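TRNA nucleotidyl transferase-related protein (Thermotoga maritima, PDB 3H38) probably adds the CCA end to tRNA as a class II magnesium-dependent nucleotidyltransferase, this chain being the C-terminal portion of a longer protein. Local coordinates at residues A[395-398]-A[399-403]; A[341-345]-A[346-350]; A[267-271]-A[272-276]; A[350-353]-A[354-357]. One frame throughout, in Å; residues are numbered along the deposited sequence.

Interaction 1. Residues A[395-398]-A[399-403]; sequences GEVL and EKILM
Lys400 lies alongside Glu396 one turn further on in the α-helix 392-407, a worked example of how i to i+4 neighbours pair on a helix surface without their charges meeting. The lysine can be followed outward. Its CB sits 3.6 Å from Val397 O and CG equally far from Glu396 O, distances less sure because both oxygens are crowded in the model. With CG beside the backbone N and the chain bent at the next bond (chi2 52°), the side chain turns back toward the preceding turn; CD lies implausibly near the Glu396 carbonyl, so that course is doubtful. Beyond the bend the chain is extended, and NZ ends beside the glutamate's aliphatic part, 3.7 Å from Glu396 CB. Both side chains point the same way, yet Glu396 OE1 stays 5.4 Å from Lys400 NZ, so any attraction is probably long-range electrostatics and not a salt bridge.

On another side of the helix, Leu398 CD1 packs loosely on Ile401 CG2 at 4.2 Å, the exact place of CG2 being less sure. Val397 and Leu398 also meet Ile384, and Glu399, Leu402 and Met403 touch Tyr337, so helix 392-407 packs on helices 381-384 and 337-340, well away from the nucleotide site. Regular backbone bonds underlie it all, among them Leu402 N to Leu398 O at 2.9 Å, with an N-H...O angle of 172°.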
# COMPACT_ATOMS: atom_id res chain seq x y z
N GLY A 395 -5.56 -41.21 -10.60
CA GLY A 395 -5.42 -39.97 -9.85
C GLY A 395 -5.50 -40.26 -8.36
O GLY A 395 -4.68 -39.79 -7.58
N GLU A 396 -6.51 -41.04 -7.98
CA GLU A 396 -6.63 -41.50 -6.61
C GLU A 396 -5.28 -42.07 -6.18
O GLU A 396 -4.72 -41.64 -5.17
CB GLU A 396 -7.72 -42.58 -6.48
CG GLU A 396 -9.16 -42.06 -6.56
CD GLU A 396 -10.21 -43.18 -6.60
OE1 GLU A 396 -9.83 -44.37 -6.65
OE2 GLU A 396 -11.42 -42.86 -6.58
N VAL A 397 -4.77 -43.01 -6.96
CA VAL A 397 -3.48 -43.64 -6.68
C VAL A 397 -2.35 -42.63 -6.51
O VAL A 397 -1.62 -42.69 -5.53
CB VAL A 397 -3.08 -44.62 -7.78
CG1 VAL A 397 -1.67 -45.14 -7.54
CG2 VAL A 397 -4.07 -45.76 -7.85
N LEU A 398 -2.21 -41.71 -7.46
CA LEU A 398 -1.12 -40.74 -7.42
C LEU A 398 -1.14 -39.90 -6.15
O LEU A 398 -0.10 -39.61 -5.57
CB LEU A 398 -1.16 -39.82 -8.65
CG LEU A 398 -0.50 -40.28 -9.95
CD1 LEU A 398 0.48 -41.42 -9.68
CD2 LEU A 398 -1.54 -40.70 -10.97
N GLU A 399 -2.33 -39.52 -5.72
CA GLU A 399 -2.44 -38.71 -4.52
C GLU A 399 -2.19 -39.53 -3.25
O GLU A 399 -1.66 -39.01 -2.28
CB GLU A 399 -3.78 -37.99 -4.45
CG GLU A 399 -3.78 -36.83 -3.46
CD GLU A 399 -4.89 -35.85 -3.71
OE1 GLU A 399 -6.04 -36.30 -3.90
OE2 GLU A 399 -4.62 -34.63 -3.73
N LYS A 400 -2.58 -40.78 -3.25
CA LYS A 400 -2.27 -41.65 -2.12
C LYS A 400 -0.77 -41.82 -2.00
O LYS A 400 -0.22 -41.85 -0.94
CB LYS A 400 -2.96 -42.98 -2.25
CG LYS A 400 -4.39 -42.96 -1.80
CD LYS A 400 -5.17 -41.85 -2.46
CE LYS A 400 -6.64 -42.15 -2.38
NZ LYS A 400 -7.49 -41.15 -3.04
N ILE A 401 -0.10 -41.94 -3.12
CA ILE A 401 1.35 -42.04 -3.09
C ILE A 401 1.99 -40.71 -2.65
O ILE A 401 2.83 -40.70 -1.75
CB ILE A 401 1.96 -42.65 -4.40
CG1 ILE A 401 3.39 -42.18 -4.63
CG2 ILE A 401 1.11 -42.35 -5.61
CD1 ILE A 401 4.01 -42.81 -5.87
N LEU A 402 1.57 -39.61 -3.26
CA LEU A 402 1.92 -38.26 -2.79
C LEU A 402 1.76 -38.18 -1.27
O LEU A 402 2.65 -37.70 -0.55
CB LEU A 402 0.98 -37.24 -3.44
CG LEU A 402 1.41 -35.86 -3.99
CD1 LEU A 402 0.21 -34.90 -4.05
CD2 LEU A 402 2.56 -35.23 -3.22
N MET A 403 0.57 -38.55 -0.81
CA MET A 403 0.18 -38.43 0.59
C MET A 403 0.94 -39.31 1.58
O MET A 403 1.46 -38.83 2.58
CB MET A 403 -1.31 -38.69 0.71
CG MET A 403 -2.08 -37.58 1.39
SD MET A 403 -2.33 -36.09 0.41
CE MET A 403 -0.69 -35.63 -0.02

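Interaction 2. Residues A[341-345]-A[346-350]; sequences KGVSN and ETICH
Ser344 and Thr347 form a serine N-cap, the classic solution for the first turn of a helix, where backbone N-H groups have no preceding carbonyls to bind. Among the polar contacts, Ser344 OG accepts from Thr347 N at 2.8 Å and 158°. The hydroxyl can do so because chi1 of 77° sets it between the backbone N and the carbonyl carbon, turned in over the helix start. A capping box would return a direct bond from Thr347 to the serine backbone; here a water stands in, accepting from Ser344 N at 3.2 Å and meeting Thr347 OG1 at 2.9 Å. The regular ladder begins with Ile348 N to Ser344 O and Cys349 N to Asn345 O.

Among the apolar contacts, Val343 and Ile348, just before the N-cap and four residues after it, make the hydrophobic staple, with Val343 CG2 4.0 Å from Ile348 CG1. Val343 CB also rests 3.9 Å from Thr347 CG2, those two side chains meeting at about a right angle.

The charged member, Glu346, bends at its second torsion, and OE1 comes 3.6 Å from Ser344 CB, while OE2 is held by Asp278 N. The capped end of helix 345-352 is thus wedged among three others: Thr347 faces Glu312 and Val316 of helix 309-328, Ile348 meets Val270 of helix 254-274, and Glu346 lies on Tyr281 and His285 of helix 279-287.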
# COMPACT_ATOMS: atom_id res chain seq x y z
N LYS A 341 -4.23 -27.03 -0.46
CA LYS A 341 -3.71 -27.74 -1.63
C LYS A 341 -3.09 -26.85 -2.72
O LYS A 341 -1.89 -26.97 -3.02
CB LYS A 341 -4.76 -28.67 -2.24
CG LYS A 341 -4.30 -29.29 -3.56
CD LYS A 341 -5.34 -30.22 -4.15
CE LYS A 341 -4.89 -30.76 -5.50
NZ LYS A 341 -5.91 -31.66 -6.10
N GLY A 342 -3.90 -25.97 -3.31
CA GLY A 342 -3.38 -25.08 -4.34
C GLY A 342 -3.98 -23.70 -4.15
O GLY A 342 -4.72 -23.20 -4.99
N VAL A 343 -3.65 -23.08 -3.03
CA VAL A 343 -4.33 -21.87 -2.63
C VAL A 343 -3.44 -20.66 -2.81
O VAL A 343 -2.21 -20.78 -2.92
CB VAL A 343 -4.78 -21.95 -1.15
CG1 VAL A 343 -5.76 -23.11 -0.95
CG2 VAL A 343 -3.56 -22.09 -0.23
N SER A 344 -4.07 -19.49 -2.85
CA SER A 344 -3.35 -18.24 -2.96
C SER A 344 -2.45 -18.02 -1.75
O SER A 344 -2.76 -18.46 -0.64
CB SER A 344 -4.34 -17.08 -3.05
OG SER A 344 -4.88 -16.77 -1.78
N ASN A 345 -1.33 -17.35 -1.97
CA ASN A 345 -0.52 -16.85 -0.88
C ASN A 345 -1.34 -16.12 0.16
O ASN A 345 -1.07 -16.20 1.35
CB ASN A 345 0.53 -15.88 -1.42
CG ASN A 345 1.62 -16.57 -2.19
OD1 ASN A 345 2.66 -15.98 -2.48
ND2 ASN A 345 1.40 -17.85 -2.52
N GLU A 346 -2.35 -15.37 -0.30
CA GLU A 346 -3.17 -14.58 0.60
C GLU A 346 -3.95 -15.48 1.55
O GLU A 346 -4.06 -15.18 2.75
CB GLU A 346 -4.09 -13.63 -0.18
CG GLU A 346 -3.34 -12.45 -0.83
CD GLU A 346 -2.49 -12.87 -2.02
OE1 GLU A 346 -2.93 -13.74 -2.80
OE2 GLU A 346 -1.39 -12.31 -2.20
N THR A 347 -4.48 -16.57 1.00
CA THR A 347 -5.19 -17.56 1.79
C THR A 347 -4.25 -18.15 2.84
O THR A 347 -4.66 -18.48 3.95
CB THR A 347 -5.73 -18.70 0.91
OG1 THR A 347 -6.83 -18.23 0.12
CG2 THR A 347 -6.21 -19.88 1.78
N ILE A 348 -2.98 -18.28 2.47
CA ILE A 348 -2.01 -18.87 3.38
C ILE A 348 -1.87 -17.96 4.58
O ILE A 348 -2.08 -18.39 5.72
CB ILE A 348 -0.64 -19.06 2.70
CG1 ILE A 348 -0.65 -20.31 1.82
CG2 ILE A 348 0.45 -19.14 3.74
CD1 ILE A 348 0.67 -20.61 1.18
N CYS A 349 -1.55 -16.70 4.30
CA CYS A 349 -1.47 -15.66 5.34
C CYS A 349 -2.69 -15.74 6.24
O CYS A 349 -2.59 -15.70 7.47
CB CYS A 349 -1.45 -14.28 4.68
SG CYS A 349 -0.13 -14.04 3.48
N HIS A 350 -3.85 -15.84 5.60
CA HIS A 350 -5.14 -15.91 6.27
C HIS A 350 -5.14 -17.11 7.23
O HIS A 350 -5.60 -17.00 8.35
CB HIS A 350 -6.24 -16.01 5.21
CG HIS A 350 -7.63 -15.88 5.74
ND1 HIS A 350 -7.91 -15.50 7.04
CD2 HIS A 350 -8.84 -16.04 5.13
CE1 HIS A 350 -9.22 -15.46 7.22
NE2 HIS A 350 -9.81 -15.79 6.08
O HOH W 1 -7.29 -19.45 -2.51

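Interaction 3. Residues A[267-271]-A[272-276]; sequences IPWVE and ENFGE
Glu272 N bonds to Pro268 O at 2.8 Å in the i to i+4 ladder of the last turns of helix 254-274, which frays to a weak, 3.4 Å bond from Gly275 N to Glu271 O as Gly275 leaves helical geometry with a phi of 112°, a common way for a helix to terminate in glycine. Pro268, with no N-H to give, coincides with a kink at the start of this stretch.

The side chains show how an asparagine can be folded back on its own helix. Asn273 ND2 bonds to Trp269 O at 2.7 Å, the acceptor lying close to the amide plane. The same carbonyl takes only a weak bond from Asn273 N, so the side chain supplies the firmer grip. Trp269 has CG anti to its N (chi1 -175°), which carries the indole forward beneath that amide: ND2 stands 3.4 Å above the ring plane, over the ring's centre, with the two planes 28° apart. A second bond, from Asn273 ND2 to Glu272 OE1 at 3.1 Å, is weak beside the firm one to Trp269 O.

Lys364 of helix 357-371 makes a cation-pi contact with the indole, and Leu368 of that helix packs on Trp269, Asn273 and Phe274, joining the two helices. Val270 CG1 rests 4.2 Å from Phe274 CB, and Trp269 CZ3 meets the edge of the phenylalanine ring, 4.1 Å from Phe274 CE2.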
# COMPACT_ATOMS: atom_id res chain seq x y z
N ILE A 267 3.32 -12.50 7.47
CA ILE A 267 3.28 -12.14 6.07
C ILE A 267 4.65 -12.22 5.36
O ILE A 267 4.74 -12.68 4.22
CB ILE A 267 2.56 -10.80 5.86
CG1 ILE A 267 1.05 -11.06 5.73
CG2 ILE A 267 3.12 -10.04 4.64
CD1 ILE A 267 0.20 -9.82 5.59
N PRO A 268 5.73 -11.80 6.04
CA PRO A 268 7.01 -11.78 5.34
C PRO A 268 7.57 -13.20 5.20
O PRO A 268 8.22 -13.49 4.19
CB PRO A 268 7.91 -10.94 6.26
CG PRO A 268 7.00 -10.39 7.35
CD PRO A 268 5.87 -11.35 7.44
N TRP A 269 7.31 -14.05 6.18
CA TRP A 269 7.67 -15.47 6.10
C TRP A 269 6.96 -16.12 4.91
O TRP A 269 7.31 -17.22 4.51
CB TRP A 269 7.27 -16.21 7.38
CG TRP A 269 7.70 -17.66 7.46
CD1 TRP A 269 8.74 -18.15 8.19
CD2 TRP A 269 7.09 -18.79 6.83
NE1 TRP A 269 8.83 -19.51 8.03
CE2 TRP A 269 7.83 -19.93 7.20
CE3 TRP A 269 6.00 -18.95 5.97
CZ2 TRP A 269 7.51 -21.21 6.76
CZ3 TRP A 269 5.68 -20.23 5.53
CH2 TRP A 269 6.44 -21.34 5.93
N VAL A 270 5.96 -15.44 4.35
CA VAL A 270 5.22 -15.99 3.23
C VAL A 270 5.73 -15.43 1.92
O VAL A 270 5.79 -16.14 0.91
CB VAL A 270 3.71 -15.69 3.32
CG1 VAL A 270 3.01 -16.11 2.04
CG2 VAL A 270 3.10 -16.39 4.51
N GLU A 271 6.06 -14.14 1.92
CA GLU A 271 6.68 -13.51 0.77
C GLU A 271 8.05 -14.15 0.58
O GLU A 271 8.60 -14.19 -0.53
CB GLU A 271 6.83 -12.01 0.97
CG GLU A 271 5.52 -11.26 1.11
CD GLU A 271 5.70 -9.75 1.07
OE1 GLU A 271 5.02 -9.08 0.26
OE2 GLU A 271 6.52 -9.24 1.85
N GLU A 272 8.60 -14.61 1.70
CA GLU A 272 9.86 -15.34 1.77
C GLU A 272 9.84 -16.74 1.19
O GLU A 272 10.62 -17.07 0.35
CB GLU A 272 10.21 -15.45 3.25
CG GLU A 272 11.57 -16.01 3.64
CD GLU A 272 11.70 -16.23 5.17
OE1 GLU A 272 11.92 -17.39 5.59
OE2 GLU A 272 11.58 -15.26 5.95
N ASN A 273 8.90 -17.54 1.59
CA ASN A 273 8.84 -18.92 1.15
C ASN A 273 7.93 -19.16 -0.06
O ASN A 273 8.02 -20.21 -0.71
CB ASN A 273 8.46 -19.83 2.33
CG ASN A 273 9.51 -19.84 3.45
OD1 ASN A 273 10.37 -20.73 3.50
ND2 ASN A 273 9.45 -18.84 4.34
N PHE A 274 7.08 -18.19 -0.40
CA PHE A 274 6.05 -18.42 -1.42
C PHE A 274 5.86 -17.36 -2.51
O PHE A 274 5.11 -17.59 -3.47
CB PHE A 274 4.71 -18.76 -0.76
CG PHE A 274 4.67 -20.13 -0.16
CD1 PHE A 274 4.38 -21.24 -0.94
CD2 PHE A 274 4.96 -20.33 1.18
CE1 PHE A 274 4.36 -22.52 -0.39
CE2 PHE A 274 4.94 -21.60 1.74
CZ PHE A 274 4.64 -22.70 0.95
N GLY A 275 6.53 -16.22 -2.39
CA GLY A 275 6.43 -15.20 -3.42
C GLY A 275 5.70 -13.95 -2.97
O GLY A 275 5.43 -13.78 -1.78
N GLU A 276 5.32 -13.11 -3.92
CA GLU A 276 4.68 -11.83 -3.63
C GLU A 276 3.34 -11.97 -2.92
O GLU A 276 2.55 -12.83 -3.23
CB GLU A 276 4.50 -11.00 -4.92
CG GLU A 276 5.73 -10.13 -5.32
CD GLU A 276 5.42 -8.95 -6.29
OE1 GLU A 276 4.91 -9.17 -7.42
OE2 GLU A 276 5.72 -7.78 -5.93

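Interaction 4. Residues A[350-353]-A[354-357]; sequences HFLA and YLSG
Tyr354 presents the edge of its ring to the last helical turn: His350 O lies in the ring plane, 3.6 Å from Tyr354 CD1. The imidazole of His350 runs beside the phenol, both side chains pointing the same way, and also meets the ring of His285 with the planes at about 70°. The far end of the tyrosine is fixed by a hydrogen bond from its OH group to Glu289 OE1, while Ala320 of helix 309-328 and Lys259 of helix 254-274 touch its side chain.

Two backbone bonds of the i to i+3 kind follow, in overlapping turns. Tyr354 N reaches Phe351 O at 3.1 Å in the first, and Leu355 N reaches Leu352 O at 3.2 Å in the second.

Leu355 has CG between its N and carbonyl carbon, with chi1 near 62°, a setting that folds the branch back over the turn and puts Leu355 CD2 3.7 Å from Leu352 CD2. Phe363 of helix 357-371 packs on both leucines. The second backbone bond closes a type I β turn from Leu352 to Leu355, where the chain leaves the region of helix 345-352 and runs on toward helix 357-371 in this all-helical region.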
# COMPACT_ATOMS: atom_id res chain seq x y z
N HIS A 350 -3.85 -15.84 5.60
CA HIS A 350 -5.14 -15.91 6.27
C HIS A 350 -5.14 -17.11 7.23
O HIS A 350 -5.60 -17.00 8.35
CB HIS A 350 -6.24 -16.01 5.21
CG HIS A 350 -7.63 -15.88 5.74
ND1 HIS A 350 -7.91 -15.50 7.04
CD2 HIS A 350 -8.84 -16.04 5.13
CE1 HIS A 350 -9.22 -15.46 7.22
NE2 HIS A 350 -9.81 -15.79 6.08
N PHE A 351 -4.62 -18.25 6.79
CA PHE A 351 -4.46 -19.35 7.73
C PHE A 351 -3.50 -18.96 8.85
O PHE A 351 -3.77 -19.22 10.03
CB PHE A 351 -3.99 -20.62 7.02
CG PHE A 351 -5.12 -21.45 6.45
CD1 PHE A 351 -5.14 -21.78 5.10
CD2 PHE A 351 -6.16 -21.88 7.26
CE1 PHE A 351 -6.18 -22.55 4.57
CE2 PHE A 351 -7.21 -22.65 6.74
CZ PHE A 351 -7.22 -22.98 5.40
N LEU A 352 -2.40 -18.31 8.50
CA LEU A 352 -1.46 -17.90 9.53
C LEU A 352 -2.02 -16.85 10.48
O LEU A 352 -1.52 -16.70 11.61
CB LEU A 352 -0.14 -17.44 8.91
CG LEU A 352 0.71 -18.57 8.32
CD1 LEU A 352 1.63 -18.02 7.23
CD2 LEU A 352 1.51 -19.27 9.40
N ALA A 353 -3.07 -16.14 10.06
CA ALA A 353 -3.64 -15.12 10.95
C ALA A 353 -4.27 -15.74 12.20
O ALA A 353 -4.47 -15.07 13.20
CB ALA A 353 -4.66 -14.24 10.22
N TYR A 354 -4.55 -17.04 12.15
CA TYR A 354 -5.20 -17.70 13.27
C TYR A 354 -4.21 -18.33 14.25
O TYR A 354 -4.61 -18.82 15.33
CB TYR A 354 -6.11 -18.81 12.76
CG TYR A 354 -7.49 -18.38 12.35
CD1 TYR A 354 -7.75 -17.95 11.06
CD2 TYR A 354 -8.54 -18.42 13.26
CE1 TYR A 354 -9.03 -17.57 10.68
CE2 TYR A 354 -9.82 -18.04 12.89
CZ TYR A 354 -10.07 -17.62 11.60
OH TYR A 354 -11.35 -17.25 11.25
N LEU A 355 -2.93 -18.36 13.90
CA LEU A 355 -2.05 -19.06 14.82
C LEU A 355 -0.77 -18.38 15.32
O LEU A 355 -0.29 -17.38 14.76
CB LEU A 355 -1.78 -20.50 14.36
CG LEU A 355 -1.09 -20.80 13.04
CD1 LEU A 355 -2.07 -21.49 12.10
CD2 LEU A 355 -0.50 -19.52 12.45
N SER A 356 -0.27 -18.95 16.41
CA SER A 356 0.97 -18.55 17.03
C SER A 356 1.58 -19.79 17.68
O SER A 356 0.98 -20.87 17.63
CB SER A 356 0.73 -17.45 18.06
OG SER A 356 -0.45 -17.72 18.80
N GLY A 357 2.76 -19.62 18.26
CA GLY A 357 3.43 -20.69 18.97
C GLY A 357 3.66 -21.98 18.21
O GLY A 357 4.25 -22.01 17.12

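Overall arrangement
All four contacts are local and lie in series along the chain, with 2 and 4 overlapping at His350: each lies within a helical turn or at a helix end, and no long loop is closed. Interaction 3 comes first, at the end of helix 254-274. Interactions 2 and 4 then treat the start and finish of helix 345-352. Interactions 2, 3 and 4 form one cluster, with centres 11 to 14 Å apart, and Val270 is the common contact: its CG2 lies 3.9 Å from Ile348 CG2 and 3.5 Å from Leu352 CD1. Interaction 1 stands further out, about 22 Å from interaction 2 between centres, reached through Lys341 packing near Glu399. Together they trace the helical C-terminal part, remote from the nucleotide site.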